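Archaeal actin homolog (PDB 2FSJ) binds ATP and polymerizes, in a nucleoside triphosphate-dependent way, into bundles of helical filaments, as an archaeal member of the actin superfamily. Local coordinates at residues D121-S126 with N162-I167; R281-I286 with G311-E316. All coordinates share one frame; numbering follows the deposited sequence.

Interaction 1: residues D121-S126 with N162-I167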
ATOM      1  N   ASP A 121     -22.174 -11.721   4.606  1.00 23.19           N
ATOM      2  CA  ASP A 121     -21.388 -11.665   5.842  1.00 22.67           C
ATOM      3  C   ASP A 121     -19.912 -11.813   5.525  1.00 22.84           C
ATOM      4  O   ASP A 121     -19.512 -12.836   4.935  1.00 20.78           O
ATOM      5  CB  ASP A 121     -21.773 -12.792   6.793  1.00 23.41           C
ATOM      6  CG  ASP A 121     -23.105 -12.575   7.436  1.00 27.38           C
ATOM      7  OD1 ASP A 121     -23.683 -11.473   7.274  1.00 23.30           O
ATOM      8  OD2 ASP A 121     -23.635 -13.464   8.139  1.00 34.53           O
ATOM      9  N   LEU A 122     -19.110 -10.819   5.924  1.00 21.05           N
ATOM     10  CA  LEU A 122     -17.694 -10.780   5.592  1.00 21.09           C
ATOM     11  C   LEU A 122     -16.833 -10.872   6.799  1.00 19.11           C
ATOM     12  O   LEU A 122     -17.155 -10.287   7.820  1.00 19.33           O
ATOM     13  CB  LEU A 122     -17.357  -9.393   5.002  1.00 21.94           C
ATOM     14  CG  LEU A 122     -17.734  -9.104   3.587  1.00 25.41           C
ATOM     15  CD1 LEU A 122     -17.212  -7.693   3.202  1.00 28.38           C
ATOM     16  CD2 LEU A 122     -17.165 -10.198   2.679  1.00 28.29           C
ATOM     17  N   VAL A 123     -15.696 -11.531   6.661  1.00 18.31           N
ATOM     18  CA  VAL A 123     -14.572 -11.314   7.557  1.00 19.12           C
ATOM     19  C   VAL A 123     -13.498 -10.633   6.686  1.00 18.04           C
ATOM     20  O   VAL A 123     -13.134 -11.172   5.623  1.00 18.13           O
ATOM     21  CB  VAL A 123     -14.016 -12.619   8.101  1.00 19.45           C
ATOM     22  CG1 VAL A 123     -12.731 -12.383   8.857  1.00 20.59           C
ATOM     23  CG2 VAL A 123     -15.093 -13.364   9.031  1.00 20.79           C
ATOM     24  N   ILE A 124     -13.017  -9.482   7.136  1.00 17.14           N
ATOM     25  CA  ILE A 124     -11.948  -8.763   6.423  1.00 16.50           C
ATOM     26  C   ILE A 124     -10.617  -8.970   7.172  1.00 15.45           C
ATOM     27  O   ILE A 124     -10.523  -8.751   8.396  1.00 15.48           O
ATOM     28  CB  ILE A 124     -12.278  -7.251   6.315  1.00 17.14           C
ATOM     29  CG1 ILE A 124     -13.549  -6.999   5.479  1.00 18.46           C
ATOM     30  CG2 ILE A 124     -11.066  -6.484   5.725  1.00 17.65           C
ATOM     31  CD1 ILE A 124     -14.136  -5.572   5.612  1.00 20.76           C
ATOM     32  N   GLY A 125      -9.599  -9.417   6.458  1.00 13.46           N
ATOM     33  CA  GLY A 125      -8.248  -9.452   6.963  1.00 13.24           C
ATOM     34  C   GLY A 125      -7.489  -8.222   6.406  1.00 13.06           C
ATOM     35  O   GLY A 125      -7.432  -7.978   5.187  1.00 11.23           O
ATOM     36  N   SER A 126      -6.975  -7.400   7.297  1.00 12.42           N
ATOM     37  CA  SER A 126      -6.265  -6.182   6.886  1.00 10.57           C
ATOM     38  C   SER A 126      -5.069  -5.923   7.818  1.00 10.73           C
ATOM     39  O   SER A 126      -4.626  -6.779   8.591  1.00 11.08           O
ATOM     40  CB  SER A 126      -7.213  -4.984   6.814  1.00 10.60           C
ATOM     41  OG  SER A 126      -6.646  -3.904   6.050  1.00 10.89           O
ATOM     42  N   ASN A 162     -22.149  -7.110   5.459  1.00 18.66           N
ATOM     43  CA  ASN A 162     -22.178  -7.142   6.913  1.00 20.84           C
ATOM     44  C   ASN A 162     -20.811  -7.508   7.376  1.00 20.77           C
ATOM     45  O   ASN A 162     -20.325  -8.643   7.155  1.00 20.67           O
ATOM     46  CB  ASN A 162     -23.163  -8.165   7.454  1.00 20.98           C
ATOM     47  CG  ASN A 162     -23.222  -8.182   9.015  1.00 26.22           C
ATOM     48  OD1 ASN A 162     -22.917  -7.183   9.710  1.00 33.84           O
ATOM     49  ND2 ASN A 162     -23.614  -9.321   9.559  1.00 33.02           N
ATOM     50  N   ILE A 163     -20.129  -6.542   7.956  1.00 21.79           N
ATOM     51  CA  ILE A 163     -18.774  -6.790   8.364  1.00 22.55           C
ATOM     52  C   ILE A 163     -18.882  -7.411   9.743  1.00 23.54           C
ATOM     53  O   ILE A 163     -19.217  -6.698  10.694  1.00 25.26           O
ATOM     54  CB  ILE A 163     -17.948  -5.463   8.423  1.00 23.22           C
ATOM     55  CG1 ILE A 163     -18.058  -4.699   7.078  1.00 25.36           C
ATOM     56  CG2 ILE A 163     -16.557  -5.815   8.860  1.00 21.54           C
ATOM     57  CD1 ILE A 163     -17.006  -3.548   6.817  1.00 28.48           C
ATOM     58  N   THR A 164     -18.617  -8.713   9.846  1.00 23.95           N
ATOM     59  CA  THR A 164     -18.769  -9.473  11.111  1.00 24.69           C
ATOM     60  C   THR A 164     -17.503  -9.467  11.932  1.00 24.60           C
ATOM     61  O   THR A 164     -17.543  -9.591  13.175  1.00 25.25           O
ATOM     62  CB  THR A 164     -19.192 -10.945  10.900  1.00 24.51           C
ATOM     63  OG1 THR A 164     -18.172 -11.669  10.202  1.00 24.51           O
ATOM     64  CG2 THR A 164     -20.407 -11.067  10.039  1.00 25.98           C
ATOM     65  N   ARG A 165     -16.361  -9.342  11.260  1.00 23.19           N
ATOM     66  CA  ARG A 165     -15.089  -9.417  11.982  1.00 22.60           C
ATOM     67  C   ARG A 165     -14.004  -8.827  11.145  1.00 20.62           C
ATOM     68  O   ARG A 165     -14.005  -9.006   9.943  1.00 18.65           O
ATOM     69  CB  ARG A 165     -14.727 -10.858  12.304  1.00 23.81           C
ATOM     70  CG  ARG A 165     -13.543 -11.009  13.216  1.00 28.85           C
ATOM     71  CD  ARG A 165     -13.462 -12.314  14.041  1.00 35.91           C
ATOM     72  NE  ARG A 165     -14.359 -13.361  13.558  1.00 41.25           N
ATOM     73  CZ  ARG A 165     -13.995 -14.423  12.843  1.00 45.29           C
ATOM     74  NH1 ARG A 165     -12.722 -14.616  12.503  1.00 47.01           N
ATOM     75  NH2 ARG A 165     -14.918 -15.307  12.458  1.00 45.40           N
ATOM     76  N   LEU A 166     -13.114  -8.096  11.812  1.00 19.27           N
ATOM     77  CA  LEU A 166     -11.934  -7.539  11.210  1.00 17.86           C
ATOM     78  C   LEU A 166     -10.733  -8.154  11.912  1.00 18.81           C
ATOM     79  O   LEU A 166     -10.584  -7.990  13.141  1.00 19.57           O
ATOM     80  CB  LEU A 166     -11.984  -6.024  11.393  1.00 18.11           C
ATOM     81  CG  LEU A 166     -10.913  -5.169  10.775  1.00 18.89           C
ATOM     82  CD1 LEU A 166     -10.878  -5.317   9.248  1.00 19.92           C
ATOM     83  CD2 LEU A 166     -11.110  -3.711  11.202  1.00 18.60           C
ATOM     84  N   ILE A 167      -9.882  -8.851  11.156  1.00 16.56           N
ATOM     85  CA  ILE A 167      -8.652  -9.421  11.654  1.00 16.98           C
ATOM     86  C   ILE A 167      -7.504  -8.543  11.105  1.00 16.47           C
ATOM     87  O   ILE A 167      -7.491  -8.213   9.927  1.00 15.53           O
ATOM     88  CB  ILE A 167      -8.506 -10.871  11.200  1.00 17.11           C
ATOM     89  CG1 ILE A 167      -9.649 -11.757  11.790  1.00 19.43           C
ATOM     90  CG2 ILE A 167      -7.101 -11.456  11.546  1.00 18.16           C
ATOM     91  CD1 ILE A 167      -9.704 -11.765  13.297  1.00 21.51           C
TER
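One face of the Arg-165 guanidinium rests on Val-123, whose CG2 lies 3.9 Å from NH2, offset toward the rim. The two side chains run alongside each other, the arginine's flat end over one methyl of the beta-branched valine. At the start of the pair the carboxylate of Asp-121 and the amide of Asn-162 stand side by side, their planes 70° apart. Asn-162 ND2 donates a hydrogen bond to Asp-121 OD1 at 3.1 Å; the oxygen lies close to the amide plane, but ND2 meets it from above the carboxylate. The strands are parallel neighbours in the large mixed sheet of the N-terminal actin-like domain, and a beta bulge at Thr-164 shifts their register by one residue between Leu-122 and Val-123. Leu-122 O there takes two bonds: from Thr-164 N at 3.0 Å and from Thr-164 OG1 at 2.9 Å, the latter from above the carbonyl plane. With OG1 set between backbone N and carbonyl carbon (chi1 64°), threonine can supply both donors, while its CG2 turns to the CB of Asp-121. Arg-165 N, next in the bulge, is buried without a partner. On the face bearing Leu-122 and Ile-124, Ile-124 CD1 meets Ile-163 CD1 at 3.7 Å and Ile-124 CG2 meets Leu-166 CD1; these branched aliphatics suit a side covered by helix 133-144. Beyond the bulge, Ile-124 O receives Ile-167 N at 2.8 Å.

Interaction 2: residues R281-I286 with G311-E316; sequences RIIENI and GDRFEE
Ile-283 pushes its CD1 methyl among three groups of the 311-316 segment: the carbonyl oxygen of Arg-313, the guanidinium of the same residue and the carboxylate end of Glu-316. CD1 comes within 3.4 Å of Arg-313 O and lies over one face of the guanidinium, 3.9 Å from NH2, while Glu-316 CD is also 3.9 Å from this methyl. An isoleucine suits the place because its longer branch can reach across while CG1 still packs at the edge of the Phe-314 ring, near the ring plane, 3.8 Å from CD1 of the phenylalanine. The preceding residue of the helix adds to this: Ile-282 CG2 comes obliquely to the next ring atom, Phe-314 CE1, at 3.9 Å.

The two charged groups beside the methyl are paired with each other. Bends at chi2 (-70°) and chi3 (-44°) turn the Arg-313 chain back along its own segment, bringing NH2 to Glu-316 OE1 at 3.1 Å in a salt bridge; the oxygen lies in the guanidinium plane, yet is itself approached from above the carboxylate. Glu-276, in a salt bridge with NH1, and Asn-280, hydrogen-bonded to NH2, both of helix 268-290, hold Arg-313 further, which would probably keep its flat group turned to receive the methyl. Replacing Glu-316 by an alanine removes the carboxylate, which would probably leave Arg-313 with one charged mate fewer, its end freer to turn, and a gap beside Ile-283 CD1.

Phe-314 also packs on Ile-195 and Val-197 of strand 191-197 and lies close to Ser-307 of the ATP site. The contact is therefore layer packing of the actin-like fold, helix 268-290 and the turns after the ATP-binding segment Gly-305 to Asn-308 covering the sheet of the C-terminal domain.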
ATOM      1  N   ARG A 281      19.818   7.256   1.639  1.00 18.92           N
ATOM      2  CA  ARG A 281      19.276   7.795   2.889  1.00 19.58           C
ATOM      3  C   ARG A 281      18.555   6.715   3.675  1.00 18.63           C
ATOM      4  O   ARG A 281      18.685   6.655   4.895  1.00 19.38           O
ATOM      5  CB  ARG A 281      18.311   8.954   2.667  1.00 20.47           C
ATOM      6  CG  ARG A 281      19.039  10.240   2.250  1.00 23.80           C
ATOM      7  CD  ARG A 281      18.120  11.414   2.077  1.00 30.89           C
ATOM      8  NE  ARG A 281      18.845  12.638   1.713  1.00 35.34           N
ATOM      9  CZ  ARG A 281      19.249  13.595   2.567  1.00 39.86           C
ATOM     10  NH1 ARG A 281      19.035  13.502   3.890  1.00 40.08           N
ATOM     11  NH2 ARG A 281      19.880  14.659   2.080  1.00 40.24           N
ATOM     12  N   ILE A 282      17.825   5.850   2.983  1.00 16.55           N
ATOM     13  CA  ILE A 282      17.131   4.770   3.664  1.00 16.05           C
ATOM     14  C   ILE A 282      18.113   3.798   4.277  1.00 15.27           C
ATOM     15  O   ILE A 282      17.969   3.414   5.459  1.00 14.53           O
ATOM     16  CB  ILE A 282      16.161   4.049   2.698  1.00 15.96           C
ATOM     17  CG1 ILE A 282      15.009   4.981   2.324  1.00 17.62           C
ATOM     18  CG2 ILE A 282      15.630   2.762   3.309  1.00 16.49           C
ATOM     19  CD1 ILE A 282      14.351   4.604   1.010  1.00 18.37           C
ATOM     20  N   ILE A 283      19.125   3.414   3.501  1.00 14.45           N
ATOM     21  CA  ILE A 283      20.140   2.481   3.974  1.00 16.34           C
ATOM     22  C   ILE A 283      20.879   3.041   5.217  1.00 17.72           C
ATOM     23  O   ILE A 283      21.080   2.343   6.224  1.00 17.20           O
ATOM     24  CB  ILE A 283      21.120   2.175   2.869  1.00 16.67           C
ATOM     25  CG1 ILE A 283      20.457   1.281   1.799  1.00 17.19           C
ATOM     26  CG2 ILE A 283      22.446   1.579   3.449  1.00 18.22           C
ATOM     27  CD1 ILE A 283      21.163   1.321   0.446  1.00 18.84           C
ATOM     28  N   GLU A 284      21.252   4.310   5.158  1.00 18.87           N
ATOM     29  CA  GLU A 284      21.945   4.932   6.297  1.00 20.22           C
ATOM     30  C   GLU A 284      21.091   4.949   7.573  1.00 19.44           C
ATOM     31  O   GLU A 284      21.576   4.687   8.655  1.00 19.40           O
ATOM     32  CB  GLU A 284      22.347   6.366   5.938  1.00 21.60           C
ATOM     33  CG  GLU A 284      22.734   7.194   7.138  1.00 27.06           C
ATOM     34  CD  GLU A 284      22.845   8.686   6.840  1.00 36.19           C
ATOM     35  OE1 GLU A 284      21.823   9.321   6.371  1.00 43.08           O
ATOM     36  OE2 GLU A 284      23.956   9.225   7.093  1.00 39.55           O
ATOM     37  N   ASN A 285      19.811   5.268   7.436  1.00 19.37           N
ATOM     38  CA  ASN A 285      18.883   5.282   8.550  1.00 19.77           C
ATOM     39  C   ASN A 285      18.605   3.857   9.124  1.00 18.39           C
ATOM     40  O   ASN A 285      18.611   3.655  10.332  1.00 16.76           O
ATOM     41  CB  ASN A 285      17.591   5.984   8.115  1.00 21.05           C
ATOM     42  CG  ASN A 285      17.556   7.478   8.473  1.00 26.28           C
ATOM     43  OD1 ASN A 285      18.139   8.338   7.768  1.00 35.89           O
ATOM     44  ND2 ASN A 285      16.859   7.801   9.550  1.00 29.92           N
ATOM     45  N   ILE A 286      18.441   2.862   8.247  1.00 16.69           N
ATOM     46  CA  ILE A 286      18.341   1.476   8.672  1.00 15.82           C
ATOM     47  C   ILE A 286      19.574   1.009   9.457  1.00 16.66           C
ATOM     48  O   ILE A 286      19.437   0.449  10.543  1.00 17.10           O
ATOM     49  CB  ILE A 286      18.008   0.555   7.475  1.00 15.78           C
ATOM     50  CG1 ILE A 286      16.593   0.871   7.006  1.00 16.00           C
ATOM     51  CG2 ILE A 286      18.145  -0.922   7.859  1.00 15.23           C
ATOM     52  CD1 ILE A 286      16.138   0.191   5.690  1.00 17.71           C
ATOM     53  N   GLY A 311      15.103  -1.538  -4.880  1.00 20.14           N
ATOM     54  CA  GLY A 311      15.146  -2.667  -3.939  1.00 20.23           C
ATOM     55  C   GLY A 311      16.502  -3.374  -3.877  1.00 21.38           C
ATOM     56  O   GLY A 311      17.009  -3.728  -2.781  1.00 19.95           O
ATOM     57  N   ASP A 312      17.101  -3.554  -5.053  1.00 21.54           N
ATOM     58  CA  ASP A 312      18.373  -4.254  -5.172  1.00 22.96           C
ATOM     59  C   ASP A 312      19.467  -3.597  -4.366  1.00 22.27           C
ATOM     60  O   ASP A 312      20.365  -4.278  -3.884  1.00 22.04           O
ATOM     61  CB  ASP A 312      18.839  -4.350  -6.618  1.00 23.15           C
ATOM     62  CG  ASP A 312      18.075  -5.410  -7.423  1.00 25.58           C
ATOM     63  OD1 ASP A 312      17.346  -6.217  -6.823  1.00 28.64           O
ATOM     64  OD2 ASP A 312      18.175  -5.493  -8.671  1.00 34.39           O
ATOM     65  N   ARG A 313      19.402  -2.276  -4.246  1.00 21.13           N
ATOM     66  CA  ARG A 313      20.365  -1.534  -3.474  1.00 20.84           C
ATOM     67  C   ARG A 313      20.370  -1.905  -2.009  1.00 20.54           C
ATOM     68  O   ARG A 313      21.347  -1.600  -1.338  1.00 21.23           O
ATOM     69  CB  ARG A 313      20.112  -0.026  -3.543  1.00 21.60           C
ATOM     70  CG  ARG A 313      20.397   0.622  -4.851  1.00 23.99           C
ATOM     71  CD  ARG A 313      21.906   0.683  -5.190  1.00 27.02           C
ATOM     72  NE  ARG A 313      22.754   1.084  -4.060  1.00 32.99           N
ATOM     73  CZ  ARG A 313      22.730   2.278  -3.470  1.00 34.28           C
ATOM     74  NH1 ARG A 313      21.923   3.232  -3.888  1.00 38.01           N
ATOM     75  NH2 ARG A 313      23.528   2.519  -2.462  1.00 36.57           N
ATOM     76  N   PHE A 314      19.303  -2.500  -1.472  1.00 19.16           N
ATOM     77  CA  PHE A 314      19.276  -2.761  -0.032  1.00 19.50           C
ATOM     78  C   PHE A 314      20.167  -3.941   0.392  1.00 19.70           C
ATOM     79  O   PHE A 314      20.469  -4.113   1.547  1.00 17.89           O
ATOM     80  CB  PHE A 314      17.828  -2.956   0.485  1.00 18.35           C
ATOM     81  CG  PHE A 314      16.931  -1.792   0.258  1.00 17.79           C
ATOM     82  CD1 PHE A 314      17.369  -0.485   0.408  1.00 21.70           C
ATOM     83  CD2 PHE A 314      15.613  -2.003  -0.104  1.00 21.60           C
ATOM     84  CE1 PHE A 314      16.484   0.584   0.194  1.00 21.72           C
ATOM     85  CE2 PHE A 314      14.765  -0.961  -0.305  1.00 22.42           C
ATOM     86  CZ  PHE A 314      15.200   0.323  -0.182  1.00 20.14           C
ATOM     87  N   GLU A 315      20.616  -4.740  -0.569  1.00 21.76           N
ATOM     88  CA  GLU A 315      21.501  -5.859  -0.264  1.00 22.72           C
ATOM     89  C   GLU A 315      22.740  -5.451   0.496  1.00 21.75           C
ATOM     90  O   GLU A 315      23.259  -6.210   1.272  1.00 21.00           O
ATOM     91  CB  GLU A 315      21.954  -6.553  -1.526  1.00 24.74           C
ATOM     92  CG  GLU A 315      22.690  -7.840  -1.198  1.00 26.64           C
ATOM     93  CD  GLU A 315      22.625  -8.857  -2.303  1.00 31.69           C
ATOM     94  OE1 GLU A 315      22.202  -8.534  -3.461  1.00 35.67           O
ATOM     95  OE2 GLU A 315      23.033  -9.990  -1.998  1.00 33.47           O
ATOM     96  N   GLU A 316      23.185  -4.217   0.306  1.00 21.71           N
ATOM     97  CA  GLU A 316      24.392  -3.773   0.950  1.00 21.98           C
ATOM     98  C   GLU A 316      24.240  -3.677   2.475  1.00 20.74           C
ATOM     99  O   GLU A 316      25.240  -3.729   3.192  1.00 19.89           O
ATOM    100  CB  GLU A 316      24.899  -2.482   0.305  1.00 23.14           C
ATOM    101  CG  GLU A 316      24.245  -1.208   0.766  1.00 27.13           C
ATOM    102  CD  GLU A 316      24.858   0.020   0.071  1.00 33.55           C
ATOM    103  OE1 GLU A 316      24.880   0.049  -1.185  1.00 36.95           O
ATOM    104  OE2 GLU A 316      25.312   0.935   0.790  1.00 37.19           O
TER

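In the fold
From the N terminus, strand 22-28 comes first and later becomes the neighbour of strand 120-128. Interaction 1 then closes a loop of 35 residues that carries helix 133-144 and strand 147-152 before the chain returns as strand 158-170, tying two parallel strands of the larger sheet. The chain next lays down three strands of the second sheet; interaction 2 closes a separate loop of 24 residues that brings in the fourth, 297-303, and helix 307-310. The loops are in series, neither nested nor crossed. The contacts lie on opposite sides of the chain's centre, with centres 36 Å apart, one within the sheet of the N-terminal part, the other between helix 268-290 and the turns beside it in the C-terminal part.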